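PDB 6T3T: 4-hydroxy-tetrahydrodipicolinate synthase, which probably condenses pyruvate with aspartate beta-semialdehyde to 4-hydroxy-tetrahydrodipicolinate, a step of lysine biosynthesis, and works as a homotetramer built as a dimer of dimers. Local coordinates for residues A[108-112]-A[113-117]; A[169-172]-A[173-177]. One frame throughout, in Å; residues are numbered along the deposited sequence.

Interaction 1. Residues A[108-112]-A[113-117]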
loop_
_atom_site.group_PDB
_atom_site.type_symbol
_atom_site.label_atom_id
_atom_site.label_comp_id
_atom_site.label_asym_id
_atom_site.label_seq_id
_atom_site.Cartn_x
_atom_site.Cartn_y
_atom_site.Cartn_z
ATOM N N ASN A 108 6.483 -18.133 -1.565
ATOM C CA ASN A 108 7.839 -18.167 -1.010
ATOM C C ASN A 108 8.643 -16.916 -1.331
ATOM O O ASN A 108 9.744 -16.761 -0.798
ATOM C CB ASN A 108 8.610 -19.435 -1.445
ATOM C CG ASN A 108 8.479 -19.747 -2.923
ATOM O OD1 ASN A 108 8.070 -18.894 -3.720
ATOM N ND2 ASN A 108 8.806 -20.997 -3.298
ATOM N N ARG A 109 8.084 -16.000 -2.116
ATOM C CA ARG A 109 8.624 -14.657 -2.317
ATOM C C ARG A 109 10.112 -14.610 -2.668
ATOM O O ARG A 109 10.884 -13.917 -1.997
ATOM C CB ARG A 109 8.352 -13.786 -1.098
ATOM C CG ARG A 109 6.905 -13.780 -0.637
ATOM C CD ARG A 109 6.598 -12.526 0.190
ATOM N NE ARG A 109 7.217 -11.343 -0.407
ATOM C CZ ARG A 109 7.018 -10.098 0.005
ATOM N NH1 ARG A 109 6.202 -9.856 1.022
ATOM N NH2 ARG A 109 7.649 -9.092 -0.591
ATOM N N PRO A 110 10.536 -15.278 -3.743
ATOM C CA PRO A 110 11.959 -15.247 -4.107
ATOM C C PRO A 110 12.420 -13.852 -4.510
ATOM O O PRO A 110 11.644 -13.015 -4.966
ATOM C CB PRO A 110 12.047 -16.209 -5.288
ATOM C CG PRO A 110 10.701 -16.203 -5.877
ATOM C CD PRO A 110 9.759 -16.085 -4.704
ATOM N N SER A 111 13.723 -13.626 -4.337
ATOM C CA SER A 111 14.387 -12.434 -4.821
ATOM C C SER A 111 14.379 -12.408 -6.356
ATOM O O SER A 111 14.069 -13.400 -7.023
ATOM C CB SER A 111 15.827 -12.385 -4.294
ATOM O OG SER A 111 16.618 -13.467 -4.805
ATOM N N GLN A 112 14.742 -11.248 -6.911
ATOM C CA GLN A 112 14.792 -11.118 -8.361
ATOM C C GLN A 112 15.768 -12.111 -8.963
ATOM O O GLN A 112 15.523 -12.644 -10.050
ATOM C CB GLN A 112 15.159 -9.693 -8.764
ATOM C CG GLN A 112 14.061 -8.697 -8.413
ATOM C CD GLN A 112 12.744 -9.061 -9.094
ATOM O OE1 GLN A 112 12.709 -9.322 -10.305
ATOM N NE2 GLN A 112 11.663 -9.090 -8.323
ATOM N N GLU A 113 16.897 -12.342 -8.286
ATOM C CA GLU A 113 17.850 -13.345 -8.746
ATOM C C GLU A 113 17.245 -14.736 -8.686
ATOM O O GLU A 113 17.479 -15.563 -9.578
ATOM C CB GLU A 113 19.132 -13.265 -7.911
ATOM C CG GLU A 113 20.221 -14.260 -8.304
ATOM C CD GLU A 113 20.713 -14.102 -9.753
ATOM O OE1 GLU A 113 20.528 -13.024 -10.373
ATOM O OE2 GLU A 113 21.297 -15.077 -10.281
ATOM N N GLY A 114 16.467 -15.015 -7.634
ATOM C CA GLY A 114 15.719 -16.256 -7.590
ATOM C C GLY A 114 14.757 -16.400 -8.755
ATOM O O GLY A 114 14.590 -17.488 -9.298
ATOM N N LEU A 115 14.067 -15.316 -9.119
ATOM C CA LEU A 115 13.160 -15.371 -10.262
ATOM C C LEU A 115 13.915 -15.635 -11.561
ATOM O O LEU A 115 13.483 -16.443 -12.395
ATOM C CB LEU A 115 12.369 -14.067 -10.351
ATOM C CG LEU A 115 11.303 -13.929 -9.270
ATOM C CD1 LEU A 115 10.596 -12.598 -9.372
ATOM C CD2 LEU A 115 10.316 -15.065 -9.333
ATOM N N PHE A 116 15.050 -14.969 -11.735
ATOM C CA PHE A 116 15.886 -15.183 -12.909
ATOM C C PHE A 116 16.347 -16.638 -13.010
ATOM O O PHE A 116 16.236 -17.261 -14.073
ATOM C CB PHE A 116 17.088 -14.230 -12.877
ATOM C CG PHE A 116 18.032 -14.437 -14.019
ATOM C CD1 PHE A 116 17.768 -13.879 -15.265
ATOM C CD2 PHE A 116 19.159 -15.228 -13.875
ATOM C CE1 PHE A 116 18.626 -14.092 -16.333
ATOM C CE2 PHE A 116 20.018 -15.434 -14.945
ATOM C CZ PHE A 116 19.749 -14.866 -16.170
ATOM N N ARG A 117 16.861 -17.204 -11.913
ATOM C CA ARG A 117 17.260 -18.614 -11.931
ATOM C C ARG A 117 16.069 -19.541 -12.144
ATOM O O ARG A 117 16.188 -20.557 -12.835
ATOM C CB ARG A 117 17.969 -18.982 -10.638
ATOM C CG ARG A 117 19.281 -18.261 -10.439
ATOM C CD ARG A 117 19.912 -18.656 -9.126
ATOM N NE ARG A 117 21.019 -17.763 -8.772
ATOM C CZ ARG A 117 22.270 -17.944 -9.169
ATOM N NH1 ARG A 117 22.577 -18.992 -9.923
ATOM N NH2 ARG A 117 23.213 -17.082 -8.820
#
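The carbonyl oxygen of Ser111 takes the hydrogen bond that opens helix 112-125: Leu115 N reaches Ser111 O at 2.8 Å. Ser111 is the N-cap, and its side chain does the second half of the job. With OG tucked between the backbone N and the carbonyl carbon (chi1 64°), the hydroxyl swings over the start of the helix and accepts from Gly114 N; that capping bond, Gly114 N to Ser111 OG, is 3.2 Å long with an N-H...O angle of 161°. One turn is thus closed by both the backbone and the side chain of the same residue, and the next bond, Phe116 N to Gln112 O at 2.9 Å, continues the regular pattern.

The apolar side is made by Pro110 and Leu115, whose side chains meet at about a right angle. Ring atom CG of Pro110 lies 3.7 Å from CD2 of Leu115, and Pro105 of the same chain packs on both. The other branch of Leu115 turns to Gln112, with CD1 3.8 Å from Gln112 NE2; the Gln112 chain bends at chi2 (-59°), which sets its amide beside this branch. That amide is held from outside, OE1 by Thr147 OG1 and Ala144 N, NE2 by the carbonyl of Asp142. Further along, Glu113 keeps a salt bridge with Arg150, and its OE2 lies 3.1 Å from Arg117 NE but well out of the guanidinium plane, a purely electrostatic pairing.

Chemically, the Ser111 hydroxyl supplies an acceptor to a first-turn N-H that has no preceding helical carbonyl to use, while Pro110, just before the cap, and Leu115, in the first turn, form a hydrophobic staple beside the polar cap.

Interaction 2. Residues A[169-172]-A[173-177]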
loop_
_atom_site.group_PDB
_atom_site.type_symbol
_atom_site.label_atom_id
_atom_site.label_comp_id
_atom_site.label_asym_id
_atom_site.label_seq_id
_atom_site.Cartn_x
_atom_site.Cartn_y
_atom_site.Cartn_z
ATOM N N ASP A 169 1.877 1.706 -16.392
ATOM C CA ASP A 169 3.245 2.199 -16.441
ATOM C C ASP A 169 4.258 1.059 -16.595
ATOM O O ASP A 169 5.317 1.230 -17.212
ATOM C CB ASP A 169 3.506 3.013 -15.183
ATOM C CG ASP A 169 4.412 4.156 -15.436
ATOM O OD1 ASP A 169 3.985 5.071 -16.168
ATOM O OD2 ASP A 169 5.544 4.135 -14.921
ATOM N N ARG A 170 3.965 -0.097 -16.012
ATOM C CA ARG A 170 4.806 -1.263 -16.232
ATOM C C ARG A 170 4.917 -1.597 -17.713
ATOM O O ARG A 170 5.991 -1.989 -18.191
ATOM C CB ARG A 170 4.229 -2.443 -15.454
ATOM C CG ARG A 170 5.012 -3.714 -15.605
ATOM C CD ARG A 170 6.423 -3.452 -15.193
ATOM N NE ARG A 170 6.568 -3.019 -13.809
ATOM C CZ ARG A 170 6.884 -3.850 -12.818
ATOM N NH1 ARG A 170 7.066 -5.148 -13.093
ATOM N NH2 ARG A 170 7.027 -3.386 -11.570
ATOM N N VAL A 171 3.829 -1.432 -18.472
ATOM C CA VAL A 171 3.888 -1.728 -19.899
ATOM C C VAL A 171 4.851 -0.771 -20.603
ATOM O O VAL A 171 5.711 -1.193 -21.389
ATOM C CB VAL A 171 2.477 -1.705 -20.517
ATOM C CG1 VAL A 171 2.549 -1.918 -22.006
ATOM C CG2 VAL A 171 1.600 -2.802 -19.888
ATOM N N SER A 172 4.762 0.520 -20.293
ATOM C CA SER A 172 5.696 1.479 -20.887
ATOM C C SER A 172 7.143 1.135 -20.559
ATOM O O SER A 172 8.025 1.281 -21.414
ATOM C CB SER A 172 5.389 2.907 -20.415
ATOM O OG SER A 172 4.165 3.364 -20.942
ATOM N N GLN A 173 7.417 0.705 -19.317
ATOM C CA GLN A 173 8.781 0.303 -18.960
ATOM C C GLN A 173 9.206 -0.950 -19.724
ATOM O O GLN A 173 10.349 -1.046 -20.197
ATOM C CB GLN A 173 8.896 0.081 -17.444
ATOM C CG GLN A 173 8.991 1.394 -16.620
ATOM C CD GLN A 173 8.566 1.257 -15.146
ATOM O OE1 GLN A 173 7.887 0.307 -14.769
ATOM N NE2 GLN A 173 8.947 2.235 -14.323
ATOM N N LEU A 174 8.304 -1.921 -19.852
ATOM C CA LEU A 174 8.637 -3.145 -20.573
ATOM C C LEU A 174 8.941 -2.854 -22.042
ATOM O O LEU A 174 9.906 -3.398 -22.603
ATOM C CB LEU A 174 7.504 -4.159 -20.416
ATOM C CG LEU A 174 7.416 -4.751 -19.013
ATOM C CD1 LEU A 174 6.116 -5.526 -18.797
ATOM C CD2 LEU A 174 8.638 -5.638 -18.772
ATOM N N VAL A 175 8.132 -1.998 -22.693
ATOM C CA VAL A 175 8.413 -1.658 -24.089
ATOM C C VAL A 175 9.735 -0.885 -24.202
ATOM O O VAL A 175 10.529 -1.138 -25.116
ATOM C CB VAL A 175 7.220 -0.926 -24.739
ATOM C CG1 VAL A 175 6.001 -1.827 -24.765
ATOM C CG2 VAL A 175 6.865 0.284 -23.990
ATOM N N GLU A 176 10.038 0.009 -23.246
ATOM C CA GLU A 176 11.365 0.634 -23.246
ATOM C C GLU A 176 12.471 -0.413 -23.229
ATOM O O GLU A 176 13.473 -0.277 -23.935
ATOM C CB GLU A 176 11.587 1.499 -22.001
ATOM C CG GLU A 176 11.550 2.998 -22.140
ATOM C CD GLU A 176 12.427 3.559 -23.246
ATOM O OE1 GLU A 176 13.678 3.545 -23.167
ATOM O OE2 GLU A 176 11.826 4.076 -24.196
ATOM N N ALA A 177 12.316 -1.458 -22.412
ATOM C CA ALA A 177 13.444 -2.329 -22.122
ATOM C C ALA A 177 13.567 -3.522 -23.055
ATOM O O ALA A 177 14.660 -4.082 -23.165
ATOM C CB ALA A 177 13.378 -2.824 -20.674
#
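Four consecutive i to i+4 hydrogen bonds, from Gln173 N to Asp169 O through Glu176 N to Ser172 O, run through 169-177 as plain alpha-helix. Leu174 reaches back to the previous turn: its CG sits 3.2 Å from Arg170 O, and its CD1 branch lies 3.8 Å from Arg170 CG. The arginine chain leaves with CG anti to its own N (chi1 180°) and then bends at both chi2 and chi3, which takes its aliphatic part obliquely across Leu174 and brings the guanidinium to Asp142, the partner of NH1 in a salt bridge.

Gln173 stretches out beyond CG and ends with its amide near both Asp169 and Arg170. Its OE1 is 3.7 Å from Arg170 NE, approaching the guanidinium obliquely with the two planes 46° apart, and its NE2 is 3.9 Å from Asp169 OD2, with carboxylate and amide planes 68° apart. Both are loose polar approaches. The carboxylate instead bonds through OD2 to Tyr238 of the third subunit, whose His234 takes up the hydroxyl of Ser172, so this face of the helix lies against another chain. Val175 CG2, lying between its own N and carbonyl carbon, comes 3.0 Å from Ser172 O and also near Val171 O, while Val175 CG1 is only loosely against Val171 CG1 at 4.4 Å.

On the barrel side, Leu174 and Val175 rest on Ile184 of strand 183-186, and Leu174 touches Glu163 of strand 158-163. Separately, Val145 of helix 145-154 packs against Leu174. The polar flank serves this tetramer's subunit contact; the apolar flank, packed on strands 158-163 and 183-186, is that of the helix in a beta-alpha-beta crossover of a TIM barrel.

Both contacts belong to the helical layer around one closed eight-stranded parallel barrel. Interaction 1 comes first along the chain, at the start of helix 112-125 after strand 99-103; interaction 2 follows on helix 168-177, between strands 158-163 and 183-186. Their centres lie 20 Å apart and their nearest atoms about 8 Å, without touching. Asp142 is a partner common to both contacts, and helix 145-154 packs on Phe116 of interaction 1 and on Arg170, Gln173 and Leu174 of interaction 2. Each also reaches a different neighbouring chain, residues 108-117 the second subunit and residues 169-177 the third, in keeping with a tetramer assembled as a dimer of dimers.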